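Local coordinates for Serine/threonine-protein kinase Tel1 (Chaetomium thermophilum, PDB 6SKY) that probably phosphorylates serine or threonine before glutamine in proteins such as histone H2A, signalling DNA damage as an ATM-type kinase of the PI3K-related family, at residues Leu2644-Leu2652 and Asp2769-Leu2780; Ser2750-Arg2761 and Pro2793-Thr2801. All coordinates share one frame; numbering follows the deposited sequence.

Both contacts lie within the kinase domain, with centres about 16 Å apart, and neither is a surface patch. Contact 1 is partly buried and spans the two lobes behind the adenine pocket; contact 2 is more fully buried and stays in the C-lobe, where the catalytic loop meets the far end of the activation loop. Contact 1 pairs a charged cluster at one end with a ring and a main-chain amide at the other. Contact 2 rests on a phenylalanine packed against a helix and on side chains gripping main-chain groups. Arg2761 joins them: its NH2 and NH1 probably bond His2777 ND1 and Ile2778 O, while Leu2758 packs on Leu2780.

Contact 1 of 2, residues Leu2644-Leu2652 and Asp2769-Leu2780; sequences LGIRTYKVL and DHKTGEVVHIDL. With AGS (phosphothiophosphoric acid-adenylate ester), chain C.
An inter-lobe contact at the back of the nucleotide cleft of this PI3K-related kinase sets Arg2647 and Tyr2649, in the loop entering strand 2651-2655 of the N-lobe sheet, against the C-lobe hairpin whose second strand, 2775-2777, runs into the DLG motif at Asp2779. At the hairpin end Arg2647 forms a salt-bridge network. Its NH2 meets Glu2774 OE2 weakly at 3.3 Å and reaches Asp2769 OD2, whose modelled position is doubtful; both carboxylates approach the guanidinium edge, while Val2776 CG2 covers one face. At the cleft end the Tyr2649 OH accepts the main-chain N-H of Asp2779, N to OH 2.9 Å at 170°. Ile2778 CG2 sits almost centrally over the Tyr2649 ring, 4.0 Å from its centroid, a CH-pi contact. A phenylalanine here would probably leave the Asp2779 amide without its acceptor and the DLG turn less firmly tied to the N-lobe. Asp2779 is a magnesium ligand whose carboxylate also pairs with Arg2856; the tyrosine holds its backbone, consistent with a second-shell role. With CG1 between the backbone N and carbonyl carbon (chi1 61°), the other branch of Ile2778 runs to the nucleotide, its CD1 3.4 Å from AGS N7.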
loop_
_atom_site.group_PDB
_atom_site.type_symbol
_atom_site.label_atom_id
_atom_site.label_comp_id
_atom_site.label_asym_id
_atom_site.label_seq_id
_atom_site.Cartn_x
_atom_site.Cartn_y
_atom_site.Cartn_z
ATOM N N LEU A 2644 13.695 19.009 9.234
ATOM C CA LEU A 2644 14.855 18.148 9.087
ATOM C C LEU A 2644 15.746 18.694 7.987
ATOM O O LEU A 2644 15.298 18.905 6.859
ATOM C CB LEU A 2644 14.436 16.715 8.786
ATOM C CG LEU A 2644 13.836 15.929 9.945
ATOM C CD1 LEU A 2644 13.277 14.633 9.459
ATOM C CD2 LEU A 2644 14.877 15.671 10.975
ATOM N N GLY A 2645 17.000 18.933 8.325
ATOM C CA GLY A 2645 17.964 19.472 7.392
ATOM C C GLY A 2645 19.301 19.529 8.082
ATOM O O GLY A 2645 19.451 19.099 9.228
ATOM N N ILE A 2646 20.282 20.071 7.375
ATOM C CA ILE A 2646 21.618 20.179 7.930
ATOM C C ILE A 2646 21.982 21.647 8.055
ATOM O O ILE A 2646 21.408 22.518 7.405
ATOM C CB ILE A 2646 22.672 19.425 7.100
ATOM C CG1 ILE A 2646 22.991 20.182 5.824
ATOM C CG2 ILE A 2646 22.191 18.037 6.777
ATOM C CD1 ILE A 2646 24.307 19.802 5.240
ATOM N N ARG A 2647 22.933 21.911 8.938
ATOM C CA ARG A 2647 23.496 23.236 9.115
ATOM C C ARG A 2647 24.695 23.386 8.195
ATOM O O ARG A 2647 25.547 22.499 8.129
ATOM C CB ARG A 2647 23.911 23.448 10.569
ATOM C CG ARG A 2647 22.765 23.613 11.531
ATOM C CD ARG A 2647 22.320 25.054 11.585
ATOM N NE ARG A 2647 23.451 25.935 11.838
ATOM C CZ ARG A 2647 23.882 26.270 13.047
ATOM N NH1 ARG A 2647 24.926 27.070 13.174
ATOM N NH2 ARG A 2647 23.274 25.810 14.122
ATOM N N THR A 2648 24.758 24.501 7.492
ATOM C CA THR A 2648 25.803 24.739 6.513
ATOM C C THR A 2648 26.833 25.722 7.052
ATOM O O THR A 2648 26.588 26.455 8.009
ATOM C CB THR A 2648 25.204 25.275 5.214
ATOM O OG1 THR A 2648 24.361 26.391 5.505
ATOM C CG2 THR A 2648 24.378 24.215 4.535
ATOM N N TYR A 2649 28.006 25.708 6.437
ATOM C CA TYR A 2649 28.999 26.745 6.650
ATOM C C TYR A 2649 29.572 27.097 5.289
ATOM O O TYR A 2649 29.094 26.625 4.257
ATOM C CB TYR A 2649 30.049 26.317 7.685
ATOM C CG TYR A 2649 31.024 25.242 7.283
ATOM C CD1 TYR A 2649 32.376 25.430 7.454
ATOM C CD2 TYR A 2649 30.600 24.033 6.786
ATOM C CE1 TYR A 2649 33.273 24.467 7.112
ATOM C CE2 TYR A 2649 31.496 23.064 6.437
ATOM C CZ TYR A 2649 32.830 23.288 6.605
ATOM O OH TYR A 2649 33.742 22.326 6.265
ATOM N N LYS A 2650 30.581 27.953 5.262
ATOM C CA LYS A 2650 31.096 28.480 4.009
ATOM C C LYS A 2650 32.583 28.211 3.911
ATOM O O LYS A 2650 33.351 28.654 4.763
ATOM C CB LYS A 2650 30.820 29.972 3.890
ATOM C CG LYS A 2650 31.442 30.588 2.681
ATOM C CD LYS A 2650 30.432 31.334 1.877
ATOM C CE LYS A 2650 31.106 32.115 0.791
ATOM N NZ LYS A 2650 30.251 33.241 0.349
ATOM N N VAL A 2651 32.982 27.492 2.873
ATOM C CA VAL A 2651 34.381 27.275 2.547
ATOM C C VAL A 2651 34.692 28.082 1.302
ATOM O O VAL A 2651 33.922 28.069 0.339
ATOM C CB VAL A 2651 34.696 25.786 2.323
ATOM C CG1 VAL A 2651 36.173 25.558 2.359
ATOM C CG2 VAL A 2651 34.016 24.945 3.360
ATOM N N LEU A 2652 35.817 28.787 1.315
ATOM C CA LEU A 2652 36.223 29.617 0.187
ATOM C C LEU A 2652 37.671 29.302 -0.134
ATOM O O LEU A 2652 38.578 29.790 0.559
ATOM C CB LEU A 2652 36.044 31.090 0.513
ATOM C CG LEU A 2652 36.443 32.093 -0.552
ATOM C CD1 LEU A 2652 35.490 31.995 -1.696
ATOM C CD2 LEU A 2652 36.405 33.455 0.036
ATOM N N ASP A 2769 26.288 23.190 18.847
ATOM C CA ASP A 2769 25.800 24.556 18.959
ATOM C C ASP A 2769 25.109 24.712 20.304
ATOM O O ASP A 2769 24.028 24.166 20.515
ATOM C CB ASP A 2769 24.849 24.853 17.807
ATOM C CG ASP A 2769 24.403 26.288 17.770
ATOM O OD1 ASP A 2769 24.987 27.124 18.471
ATOM O OD2 ASP A 2769 23.454 26.591 17.033
ATOM N N HIS A 2770 25.721 25.449 21.225
ATOM C CA HIS A 2770 25.155 25.585 22.556
ATOM C C HIS A 2770 24.224 26.776 22.684
ATOM O O HIS A 2770 24.039 27.288 23.787
ATOM C CB HIS A 2770 26.256 25.643 23.613
ATOM C CG HIS A 2770 27.208 26.783 23.458
ATOM N ND1 HIS A 2770 28.572 26.608 23.465
ATOM C CD2 HIS A 2770 27.001 28.114 23.330
ATOM C CE1 HIS A 2770 29.165 27.780 23.330
ATOM N NE2 HIS A 2770 28.233 28.710 23.244
ATOM N N LYS A 2771 23.636 27.228 21.584
ATOM C CA LYS A 2771 22.506 28.139 21.623
ATOM C C LYS A 2771 21.225 27.514 21.112
ATOM O O LYS A 2771 20.149 27.886 21.570
ATOM C CB LYS A 2771 22.791 29.393 20.798
ATOM C CG LYS A 2771 23.888 30.257 21.347
ATOM C CD LYS A 2771 23.549 30.763 22.723
ATOM C CE LYS A 2771 24.716 31.514 23.319
ATOM N NZ LYS A 2771 24.490 31.841 24.752
ATOM N N THR A 2772 21.320 26.581 20.169
ATOM C CA THR A 2772 20.169 25.902 19.611
ATOM C C THR A 2772 20.180 24.403 19.837
ATOM O O THR A 2772 19.163 23.754 19.587
ATOM C CB THR A 2772 20.071 26.170 18.107
ATOM O OG1 THR A 2772 21.342 25.939 17.506
ATOM C CG2 THR A 2772 19.689 27.586 17.863
ATOM N N GLY A 2773 21.283 23.836 20.295
ATOM C CA GLY A 2773 21.346 22.435 20.607
ATOM C C GLY A 2773 21.697 21.527 19.455
ATOM O O GLY A 2773 21.923 20.342 19.682
ATOM N N GLU A 2774 21.773 22.033 18.239
ATOM C CA GLU A 2774 21.991 21.171 17.094
ATOM C C GLU A 2774 23.469 20.979 16.802
ATOM O O GLU A 2774 24.320 21.731 17.266
ATOM C CB GLU A 2774 21.287 21.730 15.873
ATOM C CG GLU A 2774 21.318 23.191 15.754
ATOM C CD GLU A 2774 20.103 23.697 15.041
ATOM O OE1 GLU A 2774 19.137 22.921 14.918
ATOM O OE2 GLU A 2774 20.102 24.862 14.601
ATOM N N VAL A 2775 23.762 19.941 16.028
ATOM C CA VAL A 2775 25.122 19.575 15.662
ATOM C C VAL A 2775 25.431 20.115 14.278
ATOM O O VAL A 2775 24.553 20.242 13.423
ATOM C CB VAL A 2775 25.330 18.049 15.715
ATOM C CG1 VAL A 2775 24.851 17.520 17.016
ATOM C CG2 VAL A 2775 24.600 17.376 14.598
ATOM N N VAL A 2776 26.692 20.456 14.064
ATOM C CA VAL A 2776 27.190 20.926 12.782
ATOM C C VAL A 2776 28.316 20.001 12.367
ATOM O O VAL A 2776 29.221 19.730 13.156
ATOM C CB VAL A 2776 27.676 22.385 12.853
ATOM C CG1 VAL A 2776 27.842 22.965 11.470
ATOM C CG2 VAL A 2776 26.727 23.223 13.671
ATOM N N HIS A 2777 28.255 19.502 11.145
ATOM C CA HIS A 2777 29.306 18.665 10.599
ATOM C C HIS A 2777 30.118 19.477 9.607
ATOM O O HIS A 2777 29.562 20.103 8.705
ATOM C CB HIS A 2777 28.722 17.419 9.945
ATOM C CG HIS A 2777 28.325 16.364 10.925
ATOM N ND1 HIS A 2777 28.934 15.132 10.978
ATOM C CD2 HIS A 2777 27.395 16.363 11.903
ATOM C CE1 HIS A 2777 28.392 14.417 11.942
ATOM N NE2 HIS A 2777 27.454 15.141 12.517
ATOM N N ILE A 2778 31.429 19.489 9.804
ATOM C CA ILE A 2778 32.355 20.231 8.974
ATOM C C ILE A 2778 33.318 19.227 8.361
ATOM O O ILE A 2778 33.288 18.046 8.681
ATOM C CB ILE A 2778 33.102 21.309 9.775
ATOM C CG1 ILE A 2778 33.921 20.671 10.879
ATOM C CG2 ILE A 2778 32.131 22.254 10.404
ATOM C CD1 ILE A 2778 34.588 21.637 11.745
ATOM N N ASP A 2779 34.163 19.706 7.450
ATOM C CA ASP A 2779 35.244 18.899 6.886
ATOM C C ASP A 2779 34.678 17.685 6.145
ATOM O O ASP A 2779 34.981 16.535 6.444
ATOM C CB ASP A 2779 36.211 18.498 8.007
ATOM C CG ASP A 2779 37.540 17.958 7.509
ATOM O OD1 ASP A 2779 37.565 17.074 6.629
ATOM O OD2 ASP A 2779 38.578 18.405 8.042
ATOM N N LEU A 2780 33.844 17.970 5.148
ATOM C CA LEU A 2780 33.020 16.963 4.493
ATOM C C LEU A 2780 33.660 16.406 3.229
ATOM O O LEU A 2780 32.951 16.021 2.301
ATOM C CB LEU A 2780 31.645 17.541 4.167
ATOM C CG LEU A 2780 30.760 18.021 5.310
ATOM C CD1 LEU A 2780 29.521 18.637 4.751
ATOM C CD2 LEU A 2780 30.396 16.887 6.212
HETATM P PG AGS C . 43.365 17.279 12.904
HETATM S S1G AGS C . 42.366 15.867 13.801
HETATM O O2G AGS C . 42.826 17.489 11.465
HETATM O O3G AGS C . 44.867 16.893 12.836
HETATM P PB AGS C . 41.902 19.434 13.596
HETATM O O1B AGS C . 40.767 18.538 13.309
HETATM O O2B AGS C . 41.822 20.186 14.923
HETATM O O3B AGS C . 43.241 18.620 13.672
HETATM P PA AGS C . 41.937 22.050 12.788
HETATM O O1A AGS C . 43.283 22.606 12.961
HETATM O O2A AGS C . 41.116 22.699 11.675
HETATM O O3A AGS C . 41.995 20.512 12.454
HETATM O "O5'" AGS C . 41.207 22.179 14.168
HETATM C "C5'" AGS C . 40.947 23.489 14.688
HETATM C "C4'" AGS C . 39.965 23.398 15.824
HETATM O "O4'" AGS C . 38.835 24.244 15.542
HETATM C "C3'" AGS C . 39.386 22.014 16.084
HETATM O "O3'" AGS C . 39.081 21.839 17.461
HETATM C "C2'" AGS C . 38.131 22.002 15.215
HETATM O "O2'" AGS C . 37.122 21.183 15.786
HETATM C "C1'" AGS C . 37.692 23.466 15.245
HETATM N N9 AGS C . 37.145 23.930 13.980
HETATM C C8 AGS C . 37.574 23.595 12.726
HETATM N N7 AGS C . 36.899 24.166 11.761
HETATM C C5 AGS C . 35.962 24.934 12.429
HETATM C C6 AGS C . 34.938 25.783 11.976
HETATM N N6 AGS C . 34.681 26.012 10.687
HETATM N N1 AGS C . 34.179 26.399 12.903
HETATM C C2 AGS C . 34.432 26.174 14.193
HETATM N N3 AGS C . 35.368 25.396 14.739
HETATM C C4 AGS C . 36.102 24.799 13.796
#

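Contact 2 of 2, residues Ser2750-Arg2761 and Pro2793-Thr2801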
loop_
_atom_site.group_PDB
_atom_site.type_symbol
_atom_site.label_atom_id
_atom_site.label_comp_id
_atom_site.label_asym_id
_atom_site.label_seq_id
_atom_site.Cartn_x
_atom_site.Cartn_y
_atom_site.Cartn_z
ATOM N N SER A 2750 22.889 11.716 9.919
ATOM C CA SER A 2750 23.246 10.307 9.866
ATOM C C SER A 2750 22.722 9.655 8.597
ATOM O O SER A 2750 23.463 8.961 7.893
ATOM C CB SER A 2750 22.714 9.599 11.104
ATOM O OG SER A 2750 23.395 10.042 12.255
ATOM N N MET A 2751 21.451 9.881 8.270
ATOM C CA MET A 2751 20.913 9.305 7.040
ATOM C C MET A 2751 21.579 9.900 5.811
ATOM O O MET A 2751 21.958 9.175 4.884
ATOM C CB MET A 2751 19.405 9.499 6.969
ATOM C CG MET A 2751 18.620 8.510 7.784
ATOM S SD MET A 2751 19.090 6.810 7.472
ATOM C CE MET A 2751 19.968 6.418 8.973
ATOM N N LEU A 2752 21.734 11.219 5.782
ATOM C CA LEU A 2752 22.303 11.868 4.610
ATOM C C LEU A 2752 23.753 11.471 4.395
ATOM O O LEU A 2752 24.198 11.352 3.254
ATOM C CB LEU A 2752 22.176 13.374 4.754
ATOM C CG LEU A 2752 21.486 14.089 3.611
ATOM C CD1 LEU A 2752 20.796 15.308 4.134
ATOM C CD2 LEU A 2752 22.519 14.466 2.601
ATOM N N GLY A 2753 24.511 11.266 5.470
ATOM C CA GLY A 2753 25.879 10.833 5.332
ATOM C C GLY A 2753 26.047 9.359 5.086
ATOM O O GLY A 2753 27.102 8.947 4.607
ATOM N N HIS A 2754 25.054 8.545 5.424
ATOM C CA HIS A 2754 25.057 7.174 4.936
ATOM C C HIS A 2754 24.834 7.137 3.430
ATOM O O HIS A 2754 25.560 6.454 2.704
ATOM C CB HIS A 2754 23.993 6.353 5.656
ATOM C CG HIS A 2754 23.635 5.083 4.953
ATOM N ND1 HIS A 2754 24.517 4.036 4.816
ATOM C CD2 HIS A 2754 22.494 4.698 4.337
ATOM C CE1 HIS A 2754 23.933 3.059 4.150
ATOM N NE2 HIS A 2754 22.706 3.436 3.846
ATOM N N VAL A 2755 23.840 7.877 2.940
ATOM C CA VAL A 2755 23.516 7.828 1.518
ATOM C C VAL A 2755 24.674 8.316 0.657
ATOM O O VAL A 2755 24.861 7.835 -0.463
ATOM C CB VAL A 2755 22.228 8.626 1.251
ATOM C CG1 VAL A 2755 22.105 8.983 -0.200
ATOM C CG2 VAL A 2755 21.035 7.824 1.677
ATOM N N LEU A 2756 25.481 9.249 1.155
ATOM C CA LEU A 2756 26.592 9.795 0.386
ATOM C C LEU A 2756 27.948 9.308 0.865
ATOM O O LEU A 2756 28.961 9.896 0.501
ATOM C CB LEU A 2756 26.565 11.320 0.409
ATOM C CG LEU A 2756 25.341 11.999 -0.193
ATOM C CD1 LEU A 2756 25.448 13.488 -0.049
ATOM C CD2 LEU A 2756 25.182 11.631 -1.640
ATOM N N GLY A 2757 27.997 8.259 1.673
ATOM C CA GLY A 2757 29.262 7.668 2.042
ATOM C C GLY A 2757 30.151 8.521 2.906
ATOM O O GLY A 2757 31.351 8.270 2.970
ATOM N N LEU A 2758 29.593 9.507 3.595
ATOM C CA LEU A 2758 30.394 10.464 4.343
ATOM C C LEU A 2758 31.213 9.779 5.426
ATOM O O LEU A 2758 30.686 9.015 6.232
ATOM C CB LEU A 2758 29.481 11.516 4.955
ATOM C CG LEU A 2758 30.098 12.582 5.846
ATOM C CD1 LEU A 2758 31.030 13.442 5.042
ATOM C CD2 LEU A 2758 29.012 13.413 6.473
ATOM N N GLY A 2759 32.508 10.062 5.443
ATOM C CA GLY A 2759 33.398 9.480 6.421
ATOM C C GLY A 2759 34.228 10.529 7.117
ATOM O O GLY A 2759 33.996 11.720 6.917
ATOM N N ASP A 2760 35.190 10.102 7.934
ATOM C CA ASP A 2760 36.039 11.002 8.717
ATOM C C ASP A 2760 35.236 11.719 9.799
ATOM O O ASP A 2760 35.456 12.892 10.082
ATOM C CB ASP A 2760 36.760 12.001 7.812
ATOM C CG ASP A 2760 37.905 12.694 8.497
ATOM O OD1 ASP A 2760 38.670 12.025 9.216
ATOM O OD2 ASP A 2760 38.054 13.913 8.296
ATOM N N ARG A 2761 34.306 11.002 10.418
ATOM C CA ARG A 2761 33.374 11.581 11.381
ATOM C C ARG A 2761 33.884 11.408 12.807
ATOM O O ARG A 2761 33.224 10.826 13.648
ATOM C CB ARG A 2761 31.997 10.948 11.224
ATOM C CG ARG A 2761 31.299 11.217 9.916
ATOM C CD ARG A 2761 30.982 12.666 9.763
ATOM N NE ARG A 2761 31.968 13.350 8.951
ATOM C CZ ARG A 2761 32.253 14.636 9.054
ATOM N NH1 ARG A 2761 33.160 15.176 8.275
ATOM N NH2 ARG A 2761 31.639 15.377 9.947
ATOM N N PRO A 2793 40.355 0.728 8.140
ATOM C CA PRO A 2793 39.154 1.257 7.493
ATOM C C PRO A 2793 38.101 1.730 8.485
ATOM O O PRO A 2793 38.058 1.310 9.640
ATOM C CB PRO A 2793 38.642 0.063 6.685
ATOM C CG PRO A 2793 39.777 -0.865 6.603
ATOM C CD PRO A 2793 40.554 -0.692 7.842
ATOM N N GLU A 2794 37.244 2.626 8.006
ATOM C CA GLU A 2794 36.078 3.098 8.750
ATOM C C GLU A 2794 34.868 2.339 8.229
ATOM O O GLU A 2794 34.305 2.692 7.194
ATOM C CB GLU A 2794 35.891 4.601 8.589
ATOM C CG GLU A 2794 37.007 5.445 9.162
ATOM C CD GLU A 2794 36.875 6.909 8.803
ATOM O OE1 GLU A 2794 35.908 7.268 8.102
ATOM O OE2 GLU A 2794 37.742 7.705 9.214
ATOM N N LEU A 2795 34.460 1.305 8.951
ATOM C CA LEU A 2795 33.432 0.382 8.492
ATOM C C LEU A 2795 32.110 0.571 9.230
ATOM O O LEU A 2795 31.400 -0.392 9.506
ATOM C CB LEU A 2795 33.916 -1.057 8.628
ATOM C CG LEU A 2795 35.231 -1.392 7.921
ATOM C CD1 LEU A 2795 35.697 -2.773 8.303
ATOM C CD2 LEU A 2795 35.093 -1.284 6.421
ATOM N N VAL A 2796 31.760 1.811 9.550
ATOM C CA VAL A 2796 30.474 2.120 10.166
ATOM C C VAL A 2796 29.737 3.082 9.247
ATOM O O VAL A 2796 30.378 3.890 8.567
ATOM C CB VAL A 2796 30.643 2.719 11.568
ATOM C CG1 VAL A 2796 31.052 1.661 12.547
ATOM C CG2 VAL A 2796 31.663 3.829 11.537
ATOM N N PRO A 2797 28.407 3.041 9.187
ATOM C CA PRO A 2797 27.698 3.966 8.301
ATOM C C PRO A 2797 27.710 5.401 8.792
ATOM O O PRO A 2797 27.676 6.324 7.973
ATOM C CB PRO A 2797 26.281 3.388 8.266
ATOM C CG PRO A 2797 26.164 2.623 9.498
ATOM C CD PRO A 2797 27.498 2.070 9.804
ATOM N N PHE A 2798 27.754 5.613 10.100
ATOM C CA PHE A 2798 27.787 6.940 10.690
ATOM C C PHE A 2798 28.246 6.791 12.130
ATOM O O PHE A 2798 28.424 5.681 12.626
ATOM C CB PHE A 2798 26.425 7.633 10.594
ATOM C CG PHE A 2798 25.252 6.741 10.878
ATOM C CD1 PHE A 2798 24.508 6.211 9.850
ATOM C CD2 PHE A 2798 24.879 6.453 12.170
ATOM C CE1 PHE A 2798 23.437 5.409 10.110
ATOM C CE2 PHE A 2798 23.812 5.653 12.421
ATOM C CZ PHE A 2798 23.092 5.134 11.394
ATOM N N ARG A 2799 28.439 7.921 12.797
ATOM C CA ARG A 2799 28.911 7.930 14.178
ATOM C C ARG A 2799 27.723 7.837 15.125
ATOM O O ARG A 2799 26.893 8.743 15.181
ATOM C CB ARG A 2799 29.731 9.179 14.467
ATOM C CG ARG A 2799 30.325 9.160 15.836
ATOM C CD ARG A 2799 31.218 10.329 16.088
ATOM N NE ARG A 2799 31.948 10.144 17.327
ATOM C CZ ARG A 2799 33.194 9.715 17.395
ATOM N NH1 ARG A 2799 33.779 9.558 18.559
ATOM N NH2 ARG A 2799 33.856 9.454 16.296
ATOM N N LEU A 2800 27.634 6.730 15.849
ATOM C CA LEU A 2800 26.580 6.491 16.825
ATOM C C LEU A 2800 27.171 5.845 18.068
ATOM O O LEU A 2800 26.709 4.805 18.531
ATOM C CB LEU A 2800 25.471 5.631 16.235
ATOM C CG LEU A 2800 24.070 5.733 16.816
ATOM C CD1 LEU A 2800 23.556 7.128 16.675
ATOM C CD2 LEU A 2800 23.165 4.779 16.095
ATOM N N THR A 2801 28.235 6.430 18.601
ATOM C CA THR A 2801 28.880 5.875 19.778
ATOM C C THR A 2801 27.974 6.022 20.999
ATOM O O THR A 2801 26.849 6.502 20.916
ATOM C CB THR A 2801 30.227 6.546 20.001
ATOM O OG1 THR A 2801 30.029 7.901 20.399
ATOM C CG2 THR A 2801 31.013 6.533 18.731
#
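The catalytic loop with the DRH motif, Asp2760-Arg2761 onward, meets the C-terminal end of the activation loop here, Glu2794 and Arg2799 gripping the main chain of the catalytic loop, while Phe2798 packs on the helix that leads into that loop. That helix, 2732-2755, ends in a Schellman motif with Gly2757 at C-prime, which turns the chain toward the catalytic loop.

At the helix end of the contact, Ser2750 CB lies over one face of the Phe2798 ring, 3.9 Å from the centroid in a CH-pi contact, and Pro2797 CG covers the opposite face nearer the rim. Met2751, bent at chi2 and chi3, brings its CE to 3.8 Å from Phe2798 CE1, and His2754 CB stands at the ring edge. Pro2797 CB also touches the imidazole of His2754, at 3.9 Å from ND1. Helix 2916-2927 of the FATC region closes over this cluster, Leu2923 reaching Met2751 and His2754.

At the catalytic loop, Glu2794 OE1 takes the Asp2760 N-H on its syn lone pair, N to OE1 2.9 Å and almost straight (171°). A side chain at Gly2759 would point at this carboxylate, so the glycine fits the close approach of Glu2794 OE1 to its CA, 3.7 Å. The carbonyl of Asp2760 bonds Asn2765, a magnesium ligand, consistent with Glu2794 helping to fix the loop next to the metal site.

Arg2799 is extended from CG to NE, with CG opposite its own N (chi1 -175°); the chain runs alongside the Arg2761 carbonyl oxygen, and a turn about the last torsion brings NH2 back to it. Trp2940 of the FATC region makes a cation-pi contact with the same group. Arg2799 NH2 donates to a lone pair of Arg2761 O in the carbonyl plane, 3.0 Å away, although that oxygen is tilted 23° out of the guanidinium plane.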